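Local structure of bifunctional protein PutA (Bradyrhizobium diazoefficiens, 6BSN) at residues Arg41-Leu46 and Asn398-Ala403; Phe415-Leu420 and Ala436-Arg441. The protein probably oxidises proline to glutamate in two steps, pairing an FAD-dependent proline dehydrogenase with an NAD-dependent aldehyde dehydrogenase in one chain. The protein carries 1 engineered substitution. All blocks are in the same frame, centred on the assembly; numbering follows the deposited sequence.

Contact 1. Residues Arg41-Leu46 and Asn398-Ala403; sequences RTATRL and NALTVA. With FDA (dihydroflavine-adenine dinucleotide), chain C.
Ala43 and Ala403 meet methyl to methyl, CB to CB at 3.6 Å, where helix 33-50 lies against helix 399-409, a helix of the proline dehydrogenase barrel. The segments run roughly antiparallel, with their axes 8.4 Å apart at closest approach. Such closeness suits alanine: at Ala43, Ala399 and Ala403 a single methyl fills the space between the backbones. Leu46 continues the apolar seam by setting its CB 3.8 Å from CB of Ala399. The Leu46 side chain crosses that of Val402 at about a right angle, with Leu46 CD1 reaching Val402 CG1 at 4.0 Å. Leu427 of helix 425-434 also touches Leu46, which thus reaches from its own helix to two others.

The side of Thr42 is partly exposed and wetter. With CG2 anti to the backbone N and OG1 beside it (chi1 -64°), the threonine still packs its methyl on CB of Ala403 and leaves the hydroxyl on the helix flank. OG1 bonds to Arg38 O one turn earlier and to a water that donates to Ala403 O, so water bridges the two helices here.

At the other end, Asn398 is the N-cap of helix 399-409. Its OD1 accepts from Thr401 N at 2.9 Å, the donor standing above the carbonyl plane, and more weakly from Leu400 N. Asn398 ND2 donates to cofactor O2A at 3.3 Å. The chemistry implies a division of labour: apolar contact and one water bridge join the segments, while the direct polar bonds of Asn398 serve the helix start and the phosphate.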
loop_
_atom_site.group_PDB
_atom_site.type_symbol
_atom_site.label_atom_id
_atom_site.label_comp_id
_atom_site.label_asym_id
_atom_site.label_seq_id
_atom_site.Cartn_x
_atom_site.Cartn_y
_atom_site.Cartn_z
ATOM N N ARG A 41 30.285 -12.632 32.398
ATOM C CA ARG A 41 31.686 -13.024 32.242
ATOM C C ARG A 41 31.828 -14.526 32.032
ATOM O O ARG A 41 32.485 -14.958 31.075
ATOM C CB ARG A 41 32.503 -12.602 33.466
ATOM C CG ARG A 41 34.006 -12.820 33.297
ATOM C CD ARG A 41 34.780 -12.532 34.581
ATOM N NE ARG A 41 35.609 -13.672 34.968
ATOM C CZ ARG A 41 36.877 -13.834 34.602
ATOM N NH1 ARG A 41 37.467 -12.914 33.843
ATOM N NH2 ARG A 41 37.555 -14.909 35.000
ATOM N N THR A 42 31.226 -15.333 32.928
ATOM C CA THR A 42 31.250 -16.791 32.794
ATOM C C THR A 42 30.816 -17.218 31.402
ATOM O O THR A 42 31.491 -18.012 30.737
ATOM C CB THR A 42 30.314 -17.464 33.811
ATOM O OG1 THR A 42 30.747 -17.212 35.143
ATOM C CG2 THR A 42 30.298 -18.987 33.598
ATOM N N ALA A 43 29.665 -16.706 30.961
ATOM C CA ALA A 43 29.085 -17.127 29.695
ATOM C C ALA A 43 29.915 -16.657 28.499
ATOM O O ALA A 43 30.029 -17.386 27.500
ATOM C CB ALA A 43 27.648 -16.619 29.607
ATOM N N THR A 44 30.499 -15.448 28.573
ATOM C CA THR A 44 31.417 -14.999 27.520
ATOM C C THR A 44 32.619 -15.936 27.415
ATOM O O THR A 44 33.003 -16.352 26.316
ATOM C CB THR A 44 31.893 -13.561 27.789
ATOM O OG1 THR A 44 30.766 -12.685 27.879
ATOM C CG2 THR A 44 32.826 -13.048 26.659
ATOM N N ARG A 45 33.232 -16.271 28.556
ATOM C CA ARG A 45 34.366 -17.184 28.541
ATOM C C ARG A 45 33.976 -18.552 28.002
ATOM O O ARG A 45 34.749 -19.180 27.267
ATOM C CB ARG A 45 34.957 -17.306 29.943
ATOM C CG ARG A 45 35.646 -16.026 30.424
ATOM C CD ARG A 45 36.077 -16.137 31.875
ATOM N NE ARG A 45 36.995 -17.249 32.087
ATOM C CZ ARG A 45 38.313 -17.159 31.938
ATOM N NH1 ARG A 45 38.856 -16.009 31.565
ATOM N NH2 ARG A 45 39.086 -18.214 32.149
ATOM N N LEU A 46 32.785 -19.038 28.360
ATOM C CA LEU A 46 32.345 -20.335 27.852
ATOM C C LEU A 46 32.174 -20.303 26.339
ATOM O O LEU A 46 32.577 -21.241 25.642
ATOM C CB LEU A 46 31.038 -20.762 28.527
ATOM C CG LEU A 46 31.096 -21.063 30.039
ATOM C CD1 LEU A 46 29.750 -21.596 30.529
ATOM C CD2 LEU A 46 32.231 -22.040 30.403
ATOM N N ASN A 398 23.712 -24.993 26.636
ATOM C CA ASN A 398 23.596 -23.550 26.460
ATOM C C ASN A 398 24.517 -22.859 27.455
ATOM O O ASN A 398 24.319 -22.991 28.664
ATOM C CB ASN A 398 22.143 -23.127 26.674
ATOM C CG ASN A 398 21.928 -21.630 26.544
ATOM O OD1 ASN A 398 22.693 -20.819 27.072
ATOM N ND2 ASN A 398 20.849 -21.259 25.873
ATOM N N ALA A 399 25.498 -22.090 26.949
ATOM C CA ALA A 399 26.478 -21.453 27.834
ATOM C C ALA A 399 25.825 -20.446 28.772
ATOM O O ALA A 399 26.232 -20.311 29.935
ATOM C CB ALA A 399 27.576 -20.773 27.021
ATOM N N LEU A 400 24.818 -19.721 28.284
ATOM C CA LEU A 400 24.124 -18.744 29.125
ATOM C C LEU A 400 23.350 -19.435 30.248
ATOM O O LEU A 400 23.418 -19.020 31.411
ATOM C CB LEU A 400 23.183 -17.887 28.267
ATOM C CG LEU A 400 22.463 -16.773 29.068
ATOM C CD1 LEU A 400 23.453 -15.900 29.794
ATOM C CD2 LEU A 400 21.520 -15.923 28.216
ATOM N N THR A 401 22.599 -20.486 29.912
ATOM C CA THR A 401 21.857 -21.230 30.931
ATOM C C THR A 401 22.797 -21.782 31.985
ATOM O O THR A 401 22.524 -21.686 33.187
ATOM C CB THR A 401 21.067 -22.366 30.288
ATOM O OG1 THR A 401 20.356 -21.871 29.140
ATOM C CG2 THR A 401 20.082 -22.935 31.286
ATOM N N VAL A 402 23.913 -22.377 31.545
ATOM C CA VAL A 402 24.909 -22.890 32.478
ATOM C C VAL A 402 25.426 -21.776 33.375
ATOM O O VAL A 402 25.484 -21.924 34.599
ATOM C CB VAL A 402 26.069 -23.561 31.722
ATOM C CG1 VAL A 402 27.218 -23.836 32.683
ATOM C CG2 VAL A 402 25.603 -24.865 31.067
ATOM N N ALA A 403 25.842 -20.656 32.776
ATOM C CA ALA A 403 26.374 -19.543 33.566
ATOM C C ALA A 403 25.361 -19.055 34.598
ATOM O O ALA A 403 25.729 -18.697 35.723
ATOM C CB ALA A 403 26.784 -18.391 32.647
HETATM P PA FDA C . 18.969 -24.641 23.680
HETATM O O1A FDA C . 19.429 -24.118 22.290
HETATM O O2A FDA C . 19.114 -23.825 24.839
HETATM O O5B FDA C . 17.516 -24.863 23.870
HETATM C C5B FDA C . 16.797 -25.585 22.877
HETATM C C4B FDA C . 15.407 -25.945 23.395
HETATM O O4B FDA C . 14.575 -24.824 23.525
HETATM C C3B FDA C . 14.613 -26.881 22.541
HETATM O O3B FDA C . 15.031 -28.171 22.710
HETATM C C2B FDA C . 13.243 -26.665 23.044
HETATM O O2B FDA C . 13.014 -27.425 24.184
HETATM C C1B FDA C . 13.249 -25.209 23.377
HETATM N N9A FDA C . 12.630 -24.371 22.363
HETATM C C8A FDA C . 13.056 -24.123 21.066
HETATM N N7A FDA C . 12.194 -23.309 20.474
HETATM C C5A FDA C . 11.167 -22.993 21.361
HETATM C C6A FDA C . 10.028 -22.212 21.302
HETATM N N6A FDA C . 9.700 -21.490 20.105
HETATM N N1A FDA C . 9.219 -22.111 22.368
HETATM C C2A FDA C . 9.479 -22.769 23.516
HETATM N N3A FDA C . 10.596 -23.540 23.605
HETATM C C4A FDA C . 11.434 -23.666 22.577
HETATM N N1 FDA C . 14.715 -33.875 26.458
HETATM C C2 FDA C . 13.465 -34.433 26.866
HETATM O O2 FDA C . 12.325 -33.870 26.348
HETATM N N3 FDA C . 13.424 -35.527 27.771
HETATM C C4 FDA C . 14.629 -36.062 28.271
HETATM O O4 FDA C . 14.625 -37.112 29.151
HETATM C C4X FDA C . 15.930 -35.471 27.849
HETATM N N5 FDA C . 17.162 -36.037 28.322
HETATM C C5X FDA C . 18.395 -35.314 28.052
HETATM C C6 FDA C . 19.660 -35.778 28.708
HETATM C C7 FDA C . 20.844 -35.021 28.493
HETATM C C7M FDA C . 22.122 -35.473 29.146
HETATM C C8 FDA C . 20.828 -33.845 27.669
HETATM C C8M FDA C . 22.068 -33.020 27.422
HETATM C C9 FDA C . 19.630 -33.421 27.055
HETATM C C9A FDA C . 18.388 -34.197 27.269
HETATM N N10 FDA C . 17.181 -33.811 26.566
HETATM C C10 FDA C . 15.949 -34.418 26.976
HETATM C "C1'" FDA C . 17.175 -32.854 25.443
HETATM C "C2'" FDA C . 16.820 -31.458 25.925
HETATM O "O2'" FDA C . 15.504 -31.418 26.351
HETATM C "C3'" FDA C . 17.026 -30.432 24.824
HETATM O "O3'" FDA C . 16.236 -30.823 23.779
HETATM C "C4'" FDA C . 18.447 -30.275 24.277
HETATM O "O4'" FDA C . 19.390 -30.592 25.246
HETATM C "C5'" FDA C . 18.700 -28.846 23.810
HETATM O "O5'" FDA C . 18.415 -27.918 24.839
HETATM P P FDA C . 19.486 -26.865 25.416
HETATM O O1P FDA C . 19.307 -26.322 26.869
HETATM O O2P FDA C . 20.812 -27.644 25.102
HETATM O O3P FDA C . 19.656 -25.895 24.107
HETATM O O HOH W 1 28.193 -17.683 36.500
#

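Contact 2. Residues Phe415-Leu420 and Ala436-Arg441; sequences FEFQRL and ADIAYR. With FDA (dihydroflavine-adenine dinucleotide), chain C.
Glu416 OE2 is gripped by two donors: Arg441 NE at 2.7 Å, over a nearly straight bond (168°), and Gln418 NE2 at 2.8 Å. Gln393 NE2 adds a weak third. Arg441 takes the carboxylate side-on, its NH2 reaching Glu416 OE1 at 3.2 Å on the syn lone pair. OE2 lies close to the guanidinium plane, but the two flat groups are turned 44° against each other, which leaves the NH2 bond more bent. The arginine chain is extended as far as CD and then bends at chi3 (-52°), bringing NE to the carboxylate with its own edge foremost; its NH1 goes on to Arg233 O and Ser193 OG. With an alanine at Glu416, the Arg441 guanidinium is likely to lose its charge mate and Gln418 NE2 this acceptor, leaving the amide held from OE1 alone among the bonds described here.

The backbones pair in parallel as neighbouring strands of the TIM-type barrel, joined by helix 425-434 in a beta-alpha-beta crossover. Phe417 N donates to Ala439 O at 3.0 Å, Phe417 O accepts from Arg441 N at 2.7 Å, and Arg419 N donates to Arg441 O at 2.9 Å. Gln418 and Arg441 share the polar face, lying side by side and pointing the same way. Gln418 OE1, held by Arg341 NE, lies 3.8 Å from FDA C7M, a flavin methyl.

Phe417 and Tyr440 occupy the other face, against the helices. The Phe417 ring suits this apolar layer, meeting Ile438 CD1 at its edge while also touching helices 399-409 and 425-434. Arg419 runs alongside Tyr440, its NE approaching ring atom CE2 obliquely, and carries NH2 on to Met423 O.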
loop_
_atom_site.group_PDB
_atom_site.type_symbol
_atom_site.label_atom_id
_atom_site.label_comp_id
_atom_site.label_asym_id
_atom_site.label_seq_id
_atom_site.Cartn_x
_atom_site.Cartn_y
_atom_site.Cartn_z
ATOM N N PHE A 415 24.974 -30.647 43.179
ATOM C CA PHE A 415 24.270 -30.741 41.901
ATOM C C PHE A 415 25.309 -31.092 40.841
ATOM O O PHE A 415 26.503 -31.203 41.137
ATOM C CB PHE A 415 23.534 -29.436 41.579
ATOM C CG PHE A 415 24.455 -28.278 41.293
ATOM C CD1 PHE A 415 24.763 -27.920 39.988
ATOM C CD2 PHE A 415 25.021 -27.549 42.334
ATOM C CE1 PHE A 415 25.607 -26.850 39.720
ATOM C CE2 PHE A 415 25.876 -26.479 42.080
ATOM C CZ PHE A 415 26.174 -26.132 40.772
ATOM N N GLU A 416 24.864 -31.262 39.598
ATOM C CA GLU A 416 25.804 -31.486 38.507
ATOM C C GLU A 416 25.205 -30.930 37.223
ATOM O O GLU A 416 23.997 -30.700 37.124
ATOM C CB GLU A 416 26.132 -32.986 38.327
ATOM C CG GLU A 416 25.029 -33.722 37.543
ATOM C CD GLU A 416 25.198 -35.230 37.458
ATOM O OE1 GLU A 416 26.101 -35.791 38.121
ATOM O OE2 GLU A 416 24.389 -35.857 36.735
ATOM N N PHE A 417 26.062 -30.734 36.227
ATOM C CA PHE A 417 25.588 -30.511 34.873
ATOM C C PHE A 417 25.645 -31.817 34.067
ATOM O O PHE A 417 26.282 -32.803 34.459
ATOM C CB PHE A 417 26.407 -29.410 34.194
ATOM C CG PHE A 417 26.207 -28.049 34.798
ATOM C CD1 PHE A 417 27.110 -27.551 35.731
ATOM C CD2 PHE A 417 25.110 -27.265 34.432
ATOM C CE1 PHE A 417 26.912 -26.289 36.304
ATOM C CE2 PHE A 417 24.910 -26.015 34.987
ATOM C CZ PHE A 417 25.802 -25.520 35.919
ATOM N N GLN A 418 24.966 -31.816 32.919
ATOM C CA GLN A 418 24.946 -32.995 32.056
ATOM C C GLN A 418 25.030 -32.553 30.605
ATOM O O GLN A 418 24.553 -31.477 30.231
ATOM C CB GLN A 418 23.690 -33.857 32.242
ATOM C CG GLN A 418 23.540 -34.474 33.619
ATOM C CD GLN A 418 22.433 -35.514 33.684
ATOM O OE1 GLN A 418 21.501 -35.517 32.856
ATOM N NE2 GLN A 418 22.521 -36.406 34.682
ATOM N N ARG A 419 25.666 -33.391 29.797
ATOM C CA ARG A 419 25.770 -33.142 28.380
ATOM C C ARG A 419 25.707 -34.471 27.646
ATOM O O ARG A 419 25.839 -35.545 28.238
ATOM C CB ARG A 419 27.071 -32.405 28.043
ATOM C CG ARG A 419 28.324 -33.253 28.331
ATOM C CD ARG A 419 29.612 -32.531 27.919
ATOM N NE ARG A 419 30.720 -33.470 27.768
ATOM C CZ ARG A 419 31.166 -33.911 26.595
ATOM N NH1 ARG A 419 32.163 -34.771 26.554
ATOM N NH2 ARG A 419 30.613 -33.493 25.465
ATOM N N LEU A 420 25.544 -34.379 26.334
ATOM C CA LEU A 420 25.550 -35.527 25.445
ATOM C C LEU A 420 26.888 -35.585 24.716
ATOM O O LEU A 420 27.389 -34.557 24.252
ATOM C CB LEU A 420 24.404 -35.412 24.433
ATOM C CG LEU A 420 23.175 -36.227 24.799
ATOM C CD1 LEU A 420 21.996 -35.856 23.900
ATOM C CD2 LEU A 420 23.515 -37.723 24.711
ATOM N N ALA A 436 36.684 -25.033 40.003
ATOM C CA ALA A 436 37.250 -26.372 40.179
ATOM C C ALA A 436 36.233 -27.373 40.725
ATOM O O ALA A 436 36.327 -28.568 40.424
ATOM C CB ALA A 436 38.478 -26.320 41.093
ATOM N N ASP A 437 35.253 -26.920 41.508
ATOM C CA ASP A 437 34.310 -27.836 42.141
ATOM C C ASP A 437 33.141 -28.212 41.233
ATOM O O ASP A 437 32.088 -28.626 41.728
ATOM C CB ASP A 437 33.783 -27.251 43.451
ATOM C CG ASP A 437 34.826 -27.270 44.550
ATOM O OD1 ASP A 437 35.806 -28.044 44.432
ATOM O OD2 ASP A 437 34.662 -26.517 45.534
ATOM N N ILE A 438 33.289 -28.047 39.931
ATOM C CA ILE A 438 32.210 -28.305 38.994
ATOM C C ILE A 438 32.226 -29.776 38.610
ATOM O O ILE A 438 33.282 -30.356 38.326
ATOM C CB ILE A 438 32.337 -27.408 37.753
ATOM C CG1 ILE A 438 31.834 -26.002 38.080
ATOM C CG2 ILE A 438 31.587 -28.002 36.573
ATOM C CD1 ILE A 438 30.401 -25.995 38.602
ATOM N N ALA A 439 31.064 -30.392 38.665
ATOM C CA ALA A 439 30.854 -31.732 38.157
ATOM C C ALA A 439 29.947 -31.657 36.945
ATOM O O ALA A 439 28.982 -30.884 36.935
ATOM C CB ALA A 439 30.216 -32.630 39.216
ATOM N N TYR A 440 30.266 -32.435 35.912
ATOM C CA TYR A 440 29.325 -32.646 34.824
ATOM C C TYR A 440 29.386 -34.093 34.377
ATOM O O TYR A 440 30.459 -34.696 34.358
ATOM C CB TYR A 440 29.564 -31.727 33.642
ATOM C CG TYR A 440 30.921 -31.775 32.981
ATOM C CD1 TYR A 440 31.982 -31.065 33.503
ATOM C CD2 TYR A 440 31.117 -32.462 31.786
ATOM C CE1 TYR A 440 33.226 -31.072 32.884
ATOM C CE2 TYR A 440 32.351 -32.480 31.159
ATOM C CZ TYR A 440 33.403 -31.777 31.720
ATOM O OH TYR A 440 34.634 -31.761 31.124
ATOM N N ARG A 441 28.215 -34.643 34.055
ATOM C CA ARG A 441 28.045 -36.007 33.575
ATOM C C ARG A 441 27.898 -36.000 32.054
ATOM O O ARG A 441 27.137 -35.187 31.497
ATOM C CB ARG A 441 26.811 -36.631 34.230
ATOM C CG ARG A 441 26.489 -38.059 33.825
ATOM C CD ARG A 441 25.243 -38.521 34.580
ATOM N NE ARG A 441 25.379 -38.309 36.020
ATOM C CZ ARG A 441 25.860 -39.223 36.868
ATOM N NH1 ARG A 441 26.262 -40.419 36.418
ATOM N NH2 ARG A 441 25.951 -38.948 38.172
HETATM P PA FDA C . 18.969 -24.641 23.680
HETATM O O1A FDA C . 19.429 -24.118 22.290
HETATM O O2A FDA C . 19.114 -23.825 24.839
HETATM O O5B FDA C . 17.516 -24.863 23.870
HETATM C C5B FDA C . 16.797 -25.585 22.877
HETATM C C4B FDA C . 15.407 -25.945 23.395
HETATM O O4B FDA C . 14.575 -24.824 23.525
HETATM C C3B FDA C . 14.613 -26.881 22.541
HETATM O O3B FDA C . 15.031 -28.171 22.710
HETATM C C2B FDA C . 13.243 -26.665 23.044
HETATM O O2B FDA C . 13.014 -27.425 24.184
HETATM C C1B FDA C . 13.249 -25.209 23.377
HETATM N N9A FDA C . 12.630 -24.371 22.363
HETATM C C8A FDA C . 13.056 -24.123 21.066
HETATM N N7A FDA C . 12.194 -23.309 20.474
HETATM C C5A FDA C . 11.167 -22.993 21.361
HETATM C C6A FDA C . 10.028 -22.212 21.302
HETATM N N6A FDA C . 9.700 -21.490 20.105
HETATM N N1A FDA C . 9.219 -22.111 22.368
HETATM C C2A FDA C . 9.479 -22.769 23.516
HETATM N N3A FDA C . 10.596 -23.540 23.605
HETATM C C4A FDA C . 11.434 -23.666 22.577
HETATM N N1 FDA C . 14.715 -33.875 26.458
HETATM C C2 FDA C . 13.465 -34.433 26.866
HETATM O O2 FDA C . 12.325 -33.870 26.348
HETATM N N3 FDA C . 13.424 -35.527 27.771
HETATM C C4 FDA C . 14.629 -36.062 28.271
HETATM O O4 FDA C . 14.625 -37.112 29.151
HETATM C C4X FDA C . 15.930 -35.471 27.849
HETATM N N5 FDA C . 17.162 -36.037 28.322
HETATM C C5X FDA C . 18.395 -35.314 28.052
HETATM C C6 FDA C . 19.660 -35.778 28.708
HETATM C C7 FDA C . 20.844 -35.021 28.493
HETATM C C7M FDA C . 22.122 -35.473 29.146
HETATM C C8 FDA C . 20.828 -33.845 27.669
HETATM C C8M FDA C . 22.068 -33.020 27.422
HETATM C C9 FDA C . 19.630 -33.421 27.055
HETATM C C9A FDA C . 18.388 -34.197 27.269
HETATM N N10 FDA C . 17.181 -33.811 26.566
HETATM C C10 FDA C . 15.949 -34.418 26.976
HETATM C "C1'" FDA C . 17.175 -32.854 25.443
HETATM C "C2'" FDA C . 16.820 -31.458 25.925
HETATM O "O2'" FDA C . 15.504 -31.418 26.351
HETATM C "C3'" FDA C . 17.026 -30.432 24.824
HETATM O "O3'" FDA C . 16.236 -30.823 23.779
HETATM C "C4'" FDA C . 18.447 -30.275 24.277
HETATM O "O4'" FDA C . 19.390 -30.592 25.246
HETATM C "C5'" FDA C . 18.700 -28.846 23.810
HETATM O "O5'" FDA C . 18.415 -27.918 24.839
HETATM P P FDA C . 19.486 -26.865 25.416
HETATM O O1P FDA C . 19.307 -26.322 26.869
HETATM O O2P FDA C . 20.812 -27.644 25.102
HETATM O O3P FDA C . 19.656 -25.895 24.107
#

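Both contacts are largely buried and both reach the flavin cofactor, but they belong to different layers of the fold. Contact 1 joins a helix from early in the chain to a helix of the barrel's outer layer through small apolar groups, and opens to solvent at Thr42. Contact 2 lies in the barrel wall itself, where main-chain bonds fix the register; its ion pair is buried, while Ala439 and Tyr440 are its more exposed part. Helix 399-409 leads into strand 416-420, and the contacts touch where Phe417 CZ packs on Val402 O. Contact 1 meets the cofactor at a phosphate, contact 2 at the methyl-bearing edge of the flavin. Helix 425-434 packs on residues of both.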